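Local coordinates for RxLR effector protein 54 (Phytophthora infestans, PDB 5L7S) that binds the host autophagy protein ATG8CL and stimulates autophagosome formation, so co-opting host autophagy at the host–microbe interface, at residues Leu131-Asp139 with Lys174-Leu185; Leu206-His214 with Asp247-Leu255. All blocks are in the same frame, centred on the assembly; numbering follows the deposited sequence.

Interaction 1. Residues Leu131-Asp139 with Lys174-Leu185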
loop_
_atom_site.group_PDB
_atom_site.type_symbol
_atom_site.label_atom_id
_atom_site.label_comp_id
_atom_site.label_asym_id
_atom_site.label_seq_id
_atom_site.Cartn_x
_atom_site.Cartn_y
_atom_site.Cartn_z
ATOM N N LEU A 131 -7.060 -5.222 1.226
ATOM C CA LEU A 131 -5.858 -4.395 1.311
ATOM C C LEU A 131 -5.094 -4.555 2.624
ATOM O O LEU A 131 -3.906 -4.237 2.670
ATOM C CB LEU A 131 -6.188 -2.922 1.053
ATOM C CG LEU A 131 -6.518 -2.609 -0.409
ATOM C CD1 LEU A 131 -7.125 -1.222 -0.540
ATOM C CD2 LEU A 131 -5.286 -2.739 -1.300
ATOM N N LYS A 132 -5.749 -5.059 3.672
ATOM C CA LYS A 132 -5.049 -5.452 4.909
ATOM C C LYS A 132 -3.946 -6.489 4.665
ATOM O O LYS A 132 -2.892 -6.438 5.301
ATOM C CB LYS A 132 -6.033 -5.975 5.958
ATOM C CG LYS A 132 -6.862 -4.879 6.599
ATOM C CD LYS A 132 -7.967 -5.447 7.474
ATOM C CE LYS A 132 -8.772 -4.333 8.130
ATOM N NZ LYS A 132 -10.125 -4.787 8.547
ATOM N N ASP A 133 -4.182 -7.402 3.721
ATOM C CA ASP A 133 -3.199 -8.433 3.356
ATOM C C ASP A 133 -1.984 -7.906 2.572
ATOM O O ASP A 133 -1.025 -8.648 2.364
ATOM C CB ASP A 133 -3.871 -9.563 2.557
ATOM C CG ASP A 133 -4.993 -10.259 3.329
ATOM O OD1 ASP A 133 -4.921 -10.341 4.575
ATOM O OD2 ASP A 133 -5.951 -10.729 2.679
ATOM N N ALA A 134 -2.024 -6.649 2.128
ATOM C CA ALA A 134 -0.909 -6.035 1.398
ATOM C C ALA A 134 0.307 -5.757 2.276
ATOM O O ALA A 134 1.427 -5.690 1.763
ATOM C CB ALA A 134 -1.362 -4.747 0.726
ATOM N N GLY A 135 0.091 -5.572 3.581
ATOM C CA GLY A 135 1.179 -5.276 4.511
ATOM C C GLY A 135 1.925 -4.005 4.139
ATOM O O GLY A 135 1.333 -3.069 3.603
ATOM N N THR A 136 3.238 -3.999 4.364
ATOM C CA THR A 136 4.070 -2.819 4.106
ATOM C C THR A 136 4.194 -2.466 2.621
ATOM O O THR A 136 4.714 -1.401 2.288
ATOM C CB THR A 136 5.502 -2.979 4.672
ATOM O OG1 THR A 136 6.179 -4.048 3.999
ATOM C CG2 THR A 136 5.476 -3.242 6.175
ATOM N N LYS A 137 3.743 -3.356 1.738
ATOM C CA LYS A 137 3.697 -3.074 0.301
ATOM C C LYS A 137 2.469 -2.267 -0.154
ATOM O O LYS A 137 2.422 -1.853 -1.313
ATOM C CB LYS A 137 3.828 -4.382 -0.502
ATOM C CG LYS A 137 5.223 -4.983 -0.387
ATOM C CD LYS A 137 5.386 -6.308 -1.104
ATOM C CE LYS A 137 6.857 -6.678 -1.212
ATOM N NZ LYS A 137 7.071 -8.011 -1.833
ATOM N N LEU A 138 1.508 -2.022 0.748
ATOM C CA LEU A 138 0.255 -1.301 0.430
ATOM C C LEU A 138 0.389 -0.136 -0.560
ATOM O O LEU A 138 -0.227 -0.167 -1.621
ATOM C CB LEU A 138 -0.426 -0.795 1.711
ATOM C CG LEU A 138 -1.795 -0.111 1.560
ATOM C CD1 LEU A 138 -2.819 -1.071 0.976
ATOM C CD2 LEU A 138 -2.285 0.437 2.893
ATOM N N ASP A 139 1.200 0.868 -0.233
ATOM C CA ASP A 139 1.314 2.069 -1.089
ATOM C C ASP A 139 1.927 1.870 -2.490
ATOM O O ASP A 139 1.949 2.818 -3.276
ATOM C CB ASP A 139 2.012 3.241 -0.362
ATOM C CG ASP A 139 3.418 2.906 0.136
ATOM O OD1 ASP A 139 3.809 1.716 0.127
ATOM O OD2 ASP A 139 4.131 3.850 0.548
ATOM N N LYS A 174 -4.436 -1.472 10.888
ATOM C CA LYS A 174 -4.812 -2.896 10.784
ATOM C C LYS A 174 -4.255 -3.593 9.526
ATOM O O LYS A 174 -4.534 -4.769 9.300
ATOM C CB LYS A 174 -6.338 -3.063 10.869
ATOM C CG LYS A 174 -6.878 -2.890 12.283
ATOM C CD LYS A 174 -8.384 -3.093 12.372
ATOM C CE LYS A 174 -9.147 -2.034 11.588
ATOM N NZ LYS A 174 -10.517 -1.808 12.124
ATOM N N THR A 175 -3.482 -2.870 8.719
ATOM C CA THR A 175 -2.773 -3.419 7.564
ATOM C C THR A 175 -1.289 -3.655 7.854
ATOM O O THR A 175 -0.721 -4.656 7.411
ATOM C CB THR A 175 -2.913 -2.463 6.369
ATOM O OG1 THR A 175 -4.304 -2.262 6.097
ATOM C CG2 THR A 175 -2.220 -3.009 5.128
ATOM N N MET A 176 -0.664 -2.728 8.577
ATOM C CA MET A 176 0.743 -2.839 8.955
ATOM C C MET A 176 0.942 -2.345 10.390
ATOM O O MET A 176 0.272 -1.408 10.833
ATOM C CB MET A 176 1.621 -2.065 7.969
ATOM C CG MET A 176 1.266 -0.594 7.814
ATOM S SD MET A 176 2.152 0.216 6.470
ATOM C CE MET A 176 1.179 -0.299 5.059
ATOM N N THR A 177 1.866 -2.986 11.103
ATOM C CA THR A 177 1.992 -2.840 12.560
ATOM C C THR A 177 2.959 -1.738 12.994
ATOM O O THR A 177 2.717 -1.070 13.997
ATOM C CB THR A 177 2.423 -4.174 13.214
ATOM O OG1 THR A 177 3.723 -4.556 12.742
ATOM C CG2 THR A 177 1.418 -5.285 12.893
ATOM N N GLU A 178 4.047 -1.554 12.248
ATOM C CA GLU A 178 5.085 -0.590 12.617
ATOM C C GLU A 178 4.682 0.846 12.289
ATOM O O GLU A 178 4.298 1.155 11.157
ATOM C CB GLU A 178 6.412 -0.916 11.922
ATOM C CG GLU A 178 7.024 -2.252 12.321
ATOM C CD GLU A 178 7.492 -2.283 13.768
ATOM O OE1 GLU A 178 8.286 -1.399 14.156
ATOM O OE2 GLU A 178 7.071 -3.192 14.516
ATOM N N GLU A 179 4.801 1.717 13.290
ATOM C CA GLU A 179 4.493 3.139 13.146
ATOM C C GLU A 179 5.350 3.816 12.074
ATOM O O GLU A 179 4.850 4.668 11.346
ATOM C CB GLU A 179 4.674 3.861 14.483
ATOM C CG GLU A 179 4.094 5.263 14.534
ATOM C CD GLU A 179 4.347 5.939 15.864
ATOM O OE1 GLU A 179 5.527 6.040 16.259
ATOM O OE2 GLU A 179 3.367 6.371 16.509
ATOM N N GLU A 180 6.625 3.439 11.971
ATOM C CA GLU A 180 7.512 3.994 10.938
ATOM C C GLU A 180 6.980 3.738 9.530
ATOM O O GLU A 180 7.112 4.596 8.658
ATOM C CB GLU A 180 8.937 3.442 11.055
ATOM C CG GLU A 180 9.941 4.123 10.123
ATOM C CD GLU A 180 11.353 3.580 10.233
ATOM O OE1 GLU A 180 11.556 2.540 10.899
ATOM O OE2 GLU A 180 12.264 4.195 9.636
ATOM N N ASP A 181 6.391 2.563 9.314
ATOM C CA ASP A 181 5.742 2.254 8.040
ATOM C C ASP A 181 4.482 3.115 7.848
ATOM O O ASP A 181 4.250 3.647 6.757
ATOM C CB ASP A 181 5.401 0.757 7.938
ATOM C CG ASP A 181 6.638 -0.145 7.973
ATOM O OD1 ASP A 181 7.705 0.255 7.454
ATOM O OD2 ASP A 181 6.534 -1.272 8.507
ATOM N N ILE A 182 3.695 3.267 8.915
ATOM C CA ILE A 182 2.493 4.112 8.903
ATOM C C ILE A 182 2.830 5.581 8.605
ATOM O O ILE A 182 2.083 6.249 7.895
ATOM C CB ILE A 182 1.710 4.010 10.240
ATOM C CG1 ILE A 182 1.157 2.592 10.449
ATOM C CG2 ILE A 182 0.573 5.029 10.316
ATOM C CD1 ILE A 182 -0.056 2.246 9.614
ATOM N N ILE A 183 3.943 6.077 9.146
ATOM C CA ILE A 183 4.353 7.474 8.943
ATOM C C ILE A 183 4.825 7.710 7.504
ATOM O O ILE A 183 4.438 8.704 6.888
ATOM C CB ILE A 183 5.426 7.923 9.976
ATOM C CG1 ILE A 183 4.784 8.048 11.363
ATOM C CG2 ILE A 183 6.052 9.264 9.590
ATOM C CD1 ILE A 183 5.771 8.116 12.509
ATOM N N LYS A 184 5.653 6.809 6.978
ATOM C CA LYS A 184 6.094 6.895 5.576
ATOM C C LYS A 184 4.906 6.855 4.609
ATOM O O LYS A 184 4.870 7.615 3.643
ATOM C CB LYS A 184 7.089 5.777 5.232
ATOM C CG LYS A 184 8.467 5.939 5.860
ATOM C CD LYS A 184 9.292 4.670 5.699
ATOM C CE LYS A 184 10.666 4.792 6.344
ATOM N NZ LYS A 184 11.264 3.461 6.657
ATOM N N LEU A 185 3.939 5.977 4.890
ATOM C CA LEU A 185 2.702 5.862 4.102
ATOM C C LEU A 185 1.941 7.185 4.005
ATOM O O LEU A 185 1.630 7.647 2.901
ATOM C CB LEU A 185 1.779 4.799 4.715
ATOM C CG LEU A 185 0.380 4.622 4.123
ATOM C CD1 LEU A 185 0.489 4.230 2.667
ATOM C CD2 LEU A 185 -0.393 3.570 4.891
#

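Interaction 2. Residues Leu206-His214 with Asp247-Leu255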
loop_
_atom_site.group_PDB
_atom_site.type_symbol
_atom_site.label_atom_id
_atom_site.label_comp_id
_atom_site.label_asym_id
_atom_site.label_seq_id
_atom_site.Cartn_x
_atom_site.Cartn_y
_atom_site.Cartn_z
ATOM N N LEU A 206 -1.142 12.050 14.537
ATOM C CA LEU A 206 -0.109 11.150 15.064
ATOM C C LEU A 206 0.825 11.878 16.031
ATOM O O LEU A 206 1.092 11.386 17.130
ATOM C CB LEU A 206 0.704 10.510 13.929
ATOM C CG LEU A 206 -0.013 9.485 13.035
ATOM C CD1 LEU A 206 0.818 9.175 11.798
ATOM C CD2 LEU A 206 -0.334 8.201 13.786
ATOM N N LEU A 207 1.294 13.056 15.630
ATOM C CA LEU A 207 2.185 13.868 16.468
ATOM C C LEU A 207 1.575 14.304 17.805
ATOM O O LEU A 207 2.307 14.517 18.770
ATOM C CB LEU A 207 2.671 15.101 15.698
ATOM C CG LEU A 207 3.631 14.806 14.543
ATOM C CD1 LEU A 207 3.765 16.013 13.626
ATOM C CD2 LEU A 207 4.996 14.356 15.047
ATOM N N LEU A 208 0.254 14.440 17.858
ATOM C CA LEU A 208 -0.441 14.814 19.089
ATOM C C LEU A 208 -0.896 13.610 19.928
ATOM O O LEU A 208 -1.386 13.801 21.038
ATOM C CB LEU A 208 -1.642 15.715 18.764
ATOM C CG LEU A 208 -1.333 17.034 18.031
ATOM C CD1 LEU A 208 -2.602 17.677 17.487
ATOM C CD2 LEU A 208 -0.581 18.017 18.919
ATOM N N THR A 209 -0.734 12.389 19.414
ATOM C CA THR A 209 -1.150 11.170 20.123
ATOM C C THR A 209 -0.023 10.141 20.358
ATOM O O THR A 209 -0.298 9.034 20.829
ATOM C CB THR A 209 -2.303 10.463 19.370
ATOM O OG1 THR A 209 -1.886 10.136 18.036
ATOM C CG2 THR A 209 -3.542 11.348 19.326
ATOM N N SER A 210 1.229 10.494 20.061
ATOM C CA SER A 210 2.327 9.525 20.123
ATOM C C SER A 210 3.701 10.188 20.144
ATOM O O SER A 210 4.108 10.769 19.151
ATOM C CB SER A 210 2.231 8.567 18.929
ATOM O OG SER A 210 3.461 7.906 18.681
ATOM N N GLU A 211 4.410 10.075 21.269
ATOM C CA GLU A 211 5.778 10.609 21.402
ATOM C C GLU A 211 6.787 9.953 20.445
ATOM O O GLU A 211 7.637 10.637 19.876
ATOM C CB GLU A 211 6.279 10.488 22.853
ATOM C CG GLU A 211 5.816 11.614 23.778
ATOM C CD GLU A 211 6.591 12.920 23.603
ATOM O OE1 GLU A 211 7.468 13.015 22.712
ATOM O OE2 GLU A 211 6.318 13.869 24.369
ATOM N N SER A 212 6.688 8.634 20.274
ATOM C CA SER A 212 7.558 7.901 19.338
ATOM C C SER A 212 7.494 8.437 17.898
ATOM O O SER A 212 8.500 8.417 17.185
ATOM C CB SER A 212 7.237 6.402 19.351
ATOM O OG SER A 212 5.853 6.172 19.177
ATOM N N SER A 213 6.322 8.935 17.495
ATOM C CA SER A 213 6.130 9.523 16.159
ATOM C C SER A 213 7.060 10.702 15.830
ATOM O O SER A 213 7.400 10.901 14.666
ATOM C CB SER A 213 4.678 9.980 15.977
ATOM O OG SER A 213 4.428 11.179 16.685
ATOM N N HIS A 214 7.483 11.451 16.849
ATOM C CA HIS A 214 8.215 12.716 16.663
ATOM C C HIS A 214 9.575 12.508 16.012
ATOM O O HIS A 214 9.894 13.149 15.012
ATOM C CB HIS A 214 8.409 13.440 17.999
ATOM C CG HIS A 214 7.140 13.947 18.607
ATOM N ND1 HIS A 214 6.990 15.249 19.033
ATOM C CD2 HIS A 214 5.962 13.333 18.858
ATOM C CE1 HIS A 214 5.773 15.411 19.523
ATOM N NE2 HIS A 214 5.129 14.263 19.428
ATOM N N ASP A 247 5.605 26.904 25.435
ATOM C CA ASP A 247 5.000 25.747 26.098
ATOM C C ASP A 247 4.299 24.864 25.046
ATOM O O ASP A 247 3.440 24.043 25.378
ATOM C CB ASP A 247 4.002 26.241 27.162
ATOM C CG ASP A 247 3.858 25.291 28.347
ATOM O OD1 ASP A 247 4.863 24.689 28.783
ATOM O OD2 ASP A 247 2.729 25.171 28.868
ATOM N N ASN A 248 4.705 25.024 23.783
ATOM C CA ASN A 248 4.026 24.444 22.632
ATOM C C ASN A 248 4.876 23.317 22.041
ATOM O O ASN A 248 5.956 23.562 21.492
ATOM C CB ASN A 248 3.779 25.547 21.596
ATOM C CG ASN A 248 2.882 25.099 20.452
ATOM O OD1 ASN A 248 3.027 24.000 19.916
ATOM N ND2 ASN A 248 1.963 25.970 20.056
ATOM N N ARG A 249 4.373 22.089 22.152
ATOM C CA ARG A 249 5.088 20.895 21.687
ATOM C C ARG A 249 5.350 20.900 20.178
ATOM O O ARG A 249 6.426 20.493 19.740
ATOM C CB ARG A 249 4.336 19.619 22.100
ATOM C CG ARG A 249 4.462 19.279 23.585
ATOM C CD ARG A 249 3.230 18.573 24.145
ATOM N NE ARG A 249 2.815 17.405 23.357
ATOM C CZ ARG A 249 3.391 16.196 23.378
ATOM N NH1 ARG A 249 4.453 15.944 24.148
ATOM N NH2 ARG A 249 2.902 15.223 22.607
ATOM N N MET A 250 4.379 21.372 19.397
ATOM C CA MET A 250 4.526 21.466 17.935
ATOM C C MET A 250 5.565 22.509 17.527
ATOM O O MET A 250 6.341 22.278 16.601
ATOM C CB MET A 250 3.190 21.799 17.258
ATOM C CG MET A 250 2.088 20.760 17.423
ATOM S SD MET A 250 2.450 19.136 16.716
ATOM C CE MET A 250 3.012 18.223 18.156
ATOM N N LEU A 251 5.578 23.651 18.210
ATOM C CA LEU A 251 6.570 24.692 17.940
ATOM C C LEU A 251 7.978 24.177 18.205
ATOM O O LEU A 251 8.871 24.382 17.388
ATOM C CB LEU A 251 6.307 25.943 18.785
ATOM C CG LEU A 251 7.233 27.150 18.574
ATOM C CD1 LEU A 251 7.231 27.609 17.125
ATOM C CD2 LEU A 251 6.830 28.294 19.491
ATOM N N ASN A 252 8.167 23.507 19.342
ATOM C CA ASN A 252 9.465 22.929 19.694
ATOM C C ASN A 252 9.921 21.952 18.613
ATOM O O ASN A 252 11.036 22.057 18.098
ATOM C CB ASN A 252 9.409 22.232 21.064
ATOM C CG ASN A 252 10.792 21.998 21.664
ATOM O OD1 ASN A 252 11.231 22.742 22.546
ATOM N ND2 ASN A 252 11.484 20.964 21.188
ATOM N N LEU A 253 9.031 21.029 18.259
ATOM C CA LEU A 253 9.282 20.044 17.208
ATOM C C LEU A 253 9.711 20.689 15.899
ATOM O O LEU A 253 10.668 20.233 15.274
ATOM C CB LEU A 253 8.036 19.184 16.985
ATOM C CG LEU A 253 8.013 18.200 15.813
ATOM C CD1 LEU A 253 9.263 17.324 15.739
ATOM C CD2 LEU A 253 6.754 17.356 15.937
ATOM N N TRP A 254 9.005 21.743 15.491
ATOM C CA TRP A 254 9.348 22.464 14.263
ATOM C C TRP A 254 10.740 23.093 14.342
ATOM O O TRP A 254 11.530 22.984 13.402
ATOM C CB TRP A 254 8.313 23.544 13.923
ATOM C CG TRP A 254 8.726 24.318 12.713
ATOM C CD1 TRP A 254 8.887 23.827 11.455
ATOM C CD2 TRP A 254 9.094 25.697 12.658
ATOM N NE1 TRP A 254 9.312 24.817 10.611
ATOM C CE2 TRP A 254 9.449 25.978 11.322
ATOM C CE3 TRP A 254 9.144 26.730 13.604
ATOM C CZ2 TRP A 254 9.847 27.252 10.902
ATOM C CZ3 TRP A 254 9.543 27.998 13.188
ATOM C CH2 TRP A 254 9.890 28.246 11.846
ATOM N N LEU A 255 11.027 23.744 15.464
ATOM C CA LEU A 255 12.333 24.359 15.687
ATOM C C LEU A 255 13.461 23.327 15.689
ATOM O O LEU A 255 14.542 23.602 15.161
ATOM C CB LEU A 255 12.338 25.150 16.996
ATOM C CG LEU A 255 11.439 26.394 17.011
ATOM C CD1 LEU A 255 11.170 26.883 18.430
ATOM C CD2 LEU A 255 12.041 27.505 16.166
#

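Interaction 1. Residues Leu131-Asp139 with Lys174-Leu185
K132 and T175 have the closest CA atoms of the two segments, 4.0 Å apart, and no hydrogen bond crosses between them. T175 lies against the turn formed by L131 and K132: chi1 of -57° sets OG1 beside the backbone N and leaves CG2 anti to it, against the carbonyl oxygens of both residues. OG1 reaches the CA and CG of K132, while its hydrogen bonds go outside, to L171 O and with Y126 OH. The extended K132 chain runs beside K174 in the same direction, CG 3.6 Å from K174 O. This brings the two ammonium groups fairly near, NZ to NZ at 4.7 Å; K132 NZ also has a weak hydrogen bond to N127 OD1. At G135, whose phi is positive, the CA-H points almost straight at T175 O (CA to O 3.5 Å, 167° at the hydrogen).

M176 crosses L138 at about a right angle. Its chain bends at chi3 (81°), and the terminal CE is carried over the 135-138 turn, meeting L138 CB at 3.7 Å. The D139 and L185 side chains slide past each other in opposite directions, D139 CB lying 3.5 Å from L185 CD1, while L185 CD2 meets L138 CD2 at 4.2 Å. T136 turns its methyl CG2 toward the D181 carboxylate.

The contact joins neighbouring repeats: the loop between helices 122-128 and 142-155, assigned to WY-domain 3, meets the approach and start of helix 179-189, assigned to WY-domain 4. L138 also packs on Y126 and F144, and L185 on F172 of helix 165-173.

Interaction 2. Residues Leu206-His214 with Asp247-Leu255
L207 and H214 stand across from M250 and L253 on helix 249-266, with CA separations of 8.1 Å for L207–M250 and 7.4 Å for H214–L253, spacings that leave the meeting to side chains. The first segment leaves helix 196-207, turns, and enters helix 212-223; S210 OG caps this entry by accepting from S213 N. N248 does the same for helix 249-266, its OD1 accepting from L251 N.

H214 ties the turn together: NE2 donates to a lone pair of L207 O at 2.9 Å, in the carbonyl plane though tilted from the ring plane. L207 CD2 lies over one face of the imidazole and E211 OE1 over the other. In the array of tandem WY-domains assigned to this effector, this turn spans the passage from WY-domain 4 to WY-domain 5, and helix 249-266 of the latter packs against it.

L253 CD2 rests against both L207 and H214, 3.6 Å from L207 CD2, with the two leucines at about a right angle. M250, bent at chi2 (-62°) and chi3, places CE against L208 CD2 (3.7 Å) and beside L207 CB. R249 bends twice along its chain; H214 CE1 lies over one face of its guanidinium, with the two planes 57° apart, and NH1 makes a salt bridge to E211 OE2 at 2.8 Å. That carboxylate is met from above its plane, nearly perpendicular to the guanidinium (81°), while its oxygen sits at the guanidinium edge.

How the interactions relate
The two contacts come in series along the chain, interaction 1 closing before interaction 2 opens, and their centres lie about 22 Å apart. Helix 179-189 links them: it contributes to interaction 1, and E179 at its start reaches the turn of interaction 2 through probable hydrogen bonds to the hydroxyls of S210 and S212, with I183 packing beside S213. As the repeats are assigned, interaction 1 joins WY-domains 3 and 4, and interaction 2 joins the end of domain 4 and the start of domain 5 to a later helix of domain 5. The two contacts thus lie at successive repeat boundaries, 3/4 and 4/5, in an array dispensable for ATG8CL binding.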